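Local coordinates for protein Abbfa_003403 (Acinetobacter baumannii, PDB 4ZXH) that probably assembles a peptide product as a four-domain nonribosomal peptide synthetase with condensation, adenylation, carrier and thioesterase domains, at residues A174-Y183 / S289-F297. Numbering follows the deposited sequence.
Sequences AVNGIEFVQY and SLRNALGQF
Asn176 and Ala293 form a single beta bridge, with their CA atoms 4.6 Å apart. Two backbone hydrogen bonds flank it. Asn176 N donates to Asn292 O (2.9 Å), and Leu294 N donates to Asn176 O (2.8 Å). Ala293 CA adds a CA-H...O contact to that same Asn176 O.

The Asn176 amide oxygen is used within its own segment. With CG anti to the backbone N (chi1 -170°), OD1 accepts from Ile178 N almost in line with its C=O and from Glu179 N above the carbonyl plane. The bond from Ile178 N makes an Asx turn, and that from Glu179 N makes it an Asx motif, where the chain passes from the bridge toward the helix.

The tight part of the contact is apolar. Tyr183 and Phe297 make a T-shaped pair, centroids 5.2 Å apart and planes at 75°. The CE1 edge of Phe297 meets one face of the Tyr183 ring. Leu290 CD1 comes obliquely to that ring, 4.0 Å from Tyr183 CE1. Beyond the bridge, Val175 CG1 packs against Leu294 CG (3.5 Å), the two side chains crossing at about a right angle.

The other side is looser. Glu179 CG lies near Leu290 CD2. The bend at chi2 (75°) then turns the carboxylate, leaving OE2 4.1 Å from the OG of exposed Ser289, too far for a hydrogen bond. Asn292 CB rests against the carbonyl O of exposed Ala174.

The contact joins helix 179-187 and the loop leading to it to the loop before strand 302-306 in the condensation domain. Glu22 of helix 21-32 bonds Tyr183 OH. Strand 81-87 packs on Phe180, and helix 152-165 touches both Val175 and Leu294.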
loop_
_atom_site.group_PDB
_atom_site.type_symbol
_atom_site.label_atom_id
_atom_site.label_comp_id
_atom_site.label_asym_id
_atom_site.label_seq_id
_atom_site.Cartn_x
_atom_site.Cartn_y
_atom_site.Cartn_z
ATOM N N ALA A 174 28.176 -34.658 20.873
ATOM C CA ALA A 174 29.119 -33.623 20.458
ATOM C C ALA A 174 28.490 -32.665 19.428
ATOM O O ALA A 174 27.706 -33.065 18.565
ATOM C CB ALA A 174 30.381 -34.246 19.900
ATOM N N VAL A 175 28.847 -31.394 19.537
ATOM C CA VAL A 175 28.280 -30.368 18.689
ATOM C C VAL A 175 29.324 -29.879 17.688
ATOM O O VAL A 175 30.447 -29.549 18.061
ATOM C CB VAL A 175 27.772 -29.169 19.528
ATOM C CG1 VAL A 175 27.045 -28.163 18.643
ATOM C CG2 VAL A 175 26.857 -29.639 20.654
ATOM N N ASN A 176 28.970 -29.833 16.413
ATOM C CA ASN A 176 29.880 -29.255 15.431
ATOM C C ASN A 176 29.562 -27.783 15.176
ATOM O O ASN A 176 28.456 -27.438 14.739
ATOM C CB ASN A 176 29.833 -30.050 14.128
ATOM C CG ASN A 176 30.938 -29.651 13.164
ATOM O OD1 ASN A 176 31.294 -28.475 13.051
ATOM N ND2 ASN A 176 31.501 -30.638 12.478
ATOM N N GLY A 177 30.531 -26.915 15.456
ATOM C CA GLY A 177 30.331 -25.478 15.332
ATOM C C GLY A 177 31.166 -24.892 14.202
ATOM O O GLY A 177 31.362 -23.679 14.168
ATOM N N ILE A 178 31.661 -25.748 13.294
ATOM C CA ILE A 178 32.464 -25.307 12.151
ATOM C C ILE A 178 31.930 -25.799 10.778
ATOM O O ILE A 178 32.343 -25.310 9.719
ATOM C CB ILE A 178 33.942 -25.760 12.308
ATOM C CG1 ILE A 178 34.861 -25.029 11.319
ATOM C CG2 ILE A 178 34.059 -27.243 12.128
ATOM C CD1 ILE A 178 34.798 -23.496 11.413
ATOM N N GLU A 179 31.002 -26.752 10.789
ATOM C CA GLU A 179 30.494 -27.315 9.540
ATOM C C GLU A 179 29.680 -26.310 8.696
ATOM O O GLU A 179 29.697 -26.382 7.475
ATOM C CB GLU A 179 29.645 -28.555 9.833
ATOM C CG GLU A 179 29.041 -29.207 8.582
ATOM C CD GLU A 179 30.057 -29.991 7.750
ATOM O OE1 GLU A 179 31.158 -30.319 8.274
ATOM O OE2 GLU A 179 29.745 -30.279 6.566
ATOM N N PHE A 180 28.975 -25.378 9.340
ATOM C CA PHE A 180 28.129 -24.404 8.625
ATOM C C PHE A 180 28.867 -23.703 7.486
ATOM O O PHE A 180 28.295 -23.363 6.459
ATOM C CB PHE A 180 27.579 -23.340 9.594
ATOM C CG PHE A 180 28.640 -22.418 10.153
ATOM C CD1 PHE A 180 29.523 -22.860 11.149
ATOM C CD2 PHE A 180 28.769 -21.114 9.679
ATOM C CE1 PHE A 180 30.503 -22.010 11.667
ATOM C CE2 PHE A 180 29.745 -20.260 10.190
ATOM C CZ PHE A 180 30.615 -20.708 11.187
ATOM N N VAL A 181 30.147 -23.483 7.696
ATOM C CA VAL A 181 30.991 -22.842 6.719
ATOM C C VAL A 181 31.209 -23.717 5.486
ATOM O O VAL A 181 31.094 -23.233 4.361
ATOM C CB VAL A 181 32.332 -22.459 7.369
ATOM C CG1 VAL A 181 33.482 -22.596 6.391
ATOM C CG2 VAL A 181 32.233 -21.036 7.925
ATOM N N GLN A 182 31.518 -24.995 5.687
ATOM C CA GLN A 182 31.705 -25.893 4.557
ATOM C C GLN A 182 30.409 -25.961 3.751
ATOM O O GLN A 182 30.424 -25.844 2.528
ATOM C CB GLN A 182 32.134 -27.286 5.016
ATOM C CG GLN A 182 32.668 -28.150 3.879
ATOM C CD GLN A 182 33.247 -29.476 4.354
ATOM O OE1 GLN A 182 33.287 -29.760 5.555
ATOM N NE2 GLN A 182 33.716 -30.289 3.407
ATOM N N TYR A 183 29.292 -26.118 4.451
ATOM C CA TYR A 183 27.975 -26.127 3.829
ATOM C C TYR A 183 27.754 -24.904 2.938
ATOM O O TYR A 183 27.407 -25.037 1.761
ATOM C CB TYR A 183 26.891 -26.191 4.899
ATOM C CG TYR A 183 25.477 -26.274 4.363
ATOM C CD1 TYR A 183 24.926 -27.500 3.999
ATOM C CD2 TYR A 183 24.682 -25.134 4.237
ATOM C CE1 TYR A 183 23.629 -27.594 3.507
ATOM C CE2 TYR A 183 23.378 -25.216 3.750
ATOM C CZ TYR A 183 22.859 -26.460 3.385
ATOM O OH TYR A 183 21.570 -26.578 2.903
ATOM N N SER A 289 25.044 -35.994 8.260
ATOM C CA SER A 289 26.192 -35.160 8.585
ATOM C C SER A 289 25.840 -33.830 9.275
ATOM O O SER A 289 26.672 -33.253 9.976
ATOM C CB SER A 289 26.978 -34.879 7.303
ATOM O OG SER A 289 27.837 -33.761 7.461
ATOM N N LEU A 290 24.616 -33.349 9.072
ATOM C CA LEU A 290 24.205 -32.034 9.565
ATOM C C LEU A 290 23.400 -32.038 10.854
ATOM O O LEU A 290 22.961 -30.975 11.311
ATOM C CB LEU A 290 23.377 -31.314 8.507
ATOM C CG LEU A 290 24.098 -30.954 7.222
ATOM C CD1 LEU A 290 23.093 -30.426 6.217
ATOM C CD2 LEU A 290 25.177 -29.931 7.523
ATOM N N ARG A 291 23.192 -33.218 11.430
ATOM C CA ARG A 291 22.349 -33.355 12.622
ATOM C C ARG A 291 22.923 -32.682 13.878
ATOM O O ARG A 291 22.182 -32.176 14.720
ATOM C CB ARG A 291 22.105 -34.833 12.904
ATOM C CG ARG A 291 21.375 -35.530 11.801
ATOM C CD ARG A 291 20.056 -34.854 11.561
ATOM N NE ARG A 291 19.326 -35.500 10.481
ATOM C CZ ARG A 291 18.567 -36.578 10.644
ATOM N NH1 ARG A 291 18.443 -37.124 11.851
ATOM N NH2 ARG A 291 17.939 -37.107 9.600
ATOM N N ASN A 292 24.245 -32.687 14.002
ATOM C CA ASN A 292 24.901 -32.125 15.172
ATOM C C ASN A 292 25.472 -30.728 14.905
ATOM O O ASN A 292 26.140 -30.147 15.764
ATOM C CB ASN A 292 26.015 -33.059 15.640
ATOM C CG ASN A 292 27.140 -33.191 14.614
ATOM O OD1 ASN A 292 26.916 -33.077 13.401
ATOM N ND2 ASN A 292 28.361 -33.422 15.100
ATOM N N ALA A 293 25.202 -30.180 13.725
ATOM C CA ALA A 293 25.832 -28.925 13.322
ATOM C C ALA A 293 25.068 -27.689 13.776
ATOM O O ALA A 293 23.850 -27.589 13.621
ATOM C CB ALA A 293 26.005 -28.885 11.805
ATOM N N LEU A 294 25.794 -26.732 14.331
ATOM C CA LEU A 294 25.198 -25.432 14.574
ATOM C C LEU A 294 25.089 -24.666 13.251
ATOM O O LEU A 294 25.965 -24.763 12.400
ATOM C CB LEU A 294 26.029 -24.645 15.564
ATOM C CG LEU A 294 26.208 -25.238 16.939
ATOM C CD1 LEU A 294 27.236 -24.415 17.656
ATOM C CD2 LEU A 294 24.899 -25.197 17.663
ATOM N N GLY A 295 24.011 -23.918 13.076
ATOM C CA GLY A 295 23.862 -23.091 11.897
ATOM C C GLY A 295 22.420 -22.773 11.567
ATOM O O GLY A 295 21.506 -23.188 12.275
ATOM N N GLN A 296 22.218 -22.030 10.484
ATOM C CA GLN A 296 20.881 -21.662 10.046
ATOM C C GLN A 296 20.537 -22.440 8.772
ATOM O O GLN A 296 20.995 -22.117 7.672
ATOM C CB GLN A 296 20.803 -20.135 9.877
ATOM C CG GLN A 296 19.702 -19.500 9.023
ATOM C CD GLN A 296 18.384 -20.234 9.004
ATOM O OE1 GLN A 296 18.009 -20.916 9.956
ATOM N NE2 GLN A 296 17.644 -20.052 7.918
ATOM N N PHE A 297 19.744 -23.497 8.960
ATOM C CA PHE A 297 19.492 -24.506 7.932
ATOM C C PHE A 297 18.016 -24.540 7.547
ATOM O O PHE A 297 17.617 -25.242 6.620
ATOM C CB PHE A 297 19.923 -25.894 8.416
ATOM C CG PHE A 297 21.399 -26.032 8.636
ATOM C CD1 PHE A 297 22.258 -26.250 7.565
ATOM C CD2 PHE A 297 21.932 -25.961 9.913
ATOM C CE1 PHE A 297 23.629 -26.386 7.761
ATOM C CE2 PHE A 297 23.302 -26.092 10.121
ATOM C CZ PHE A 297 24.152 -26.305 9.045
#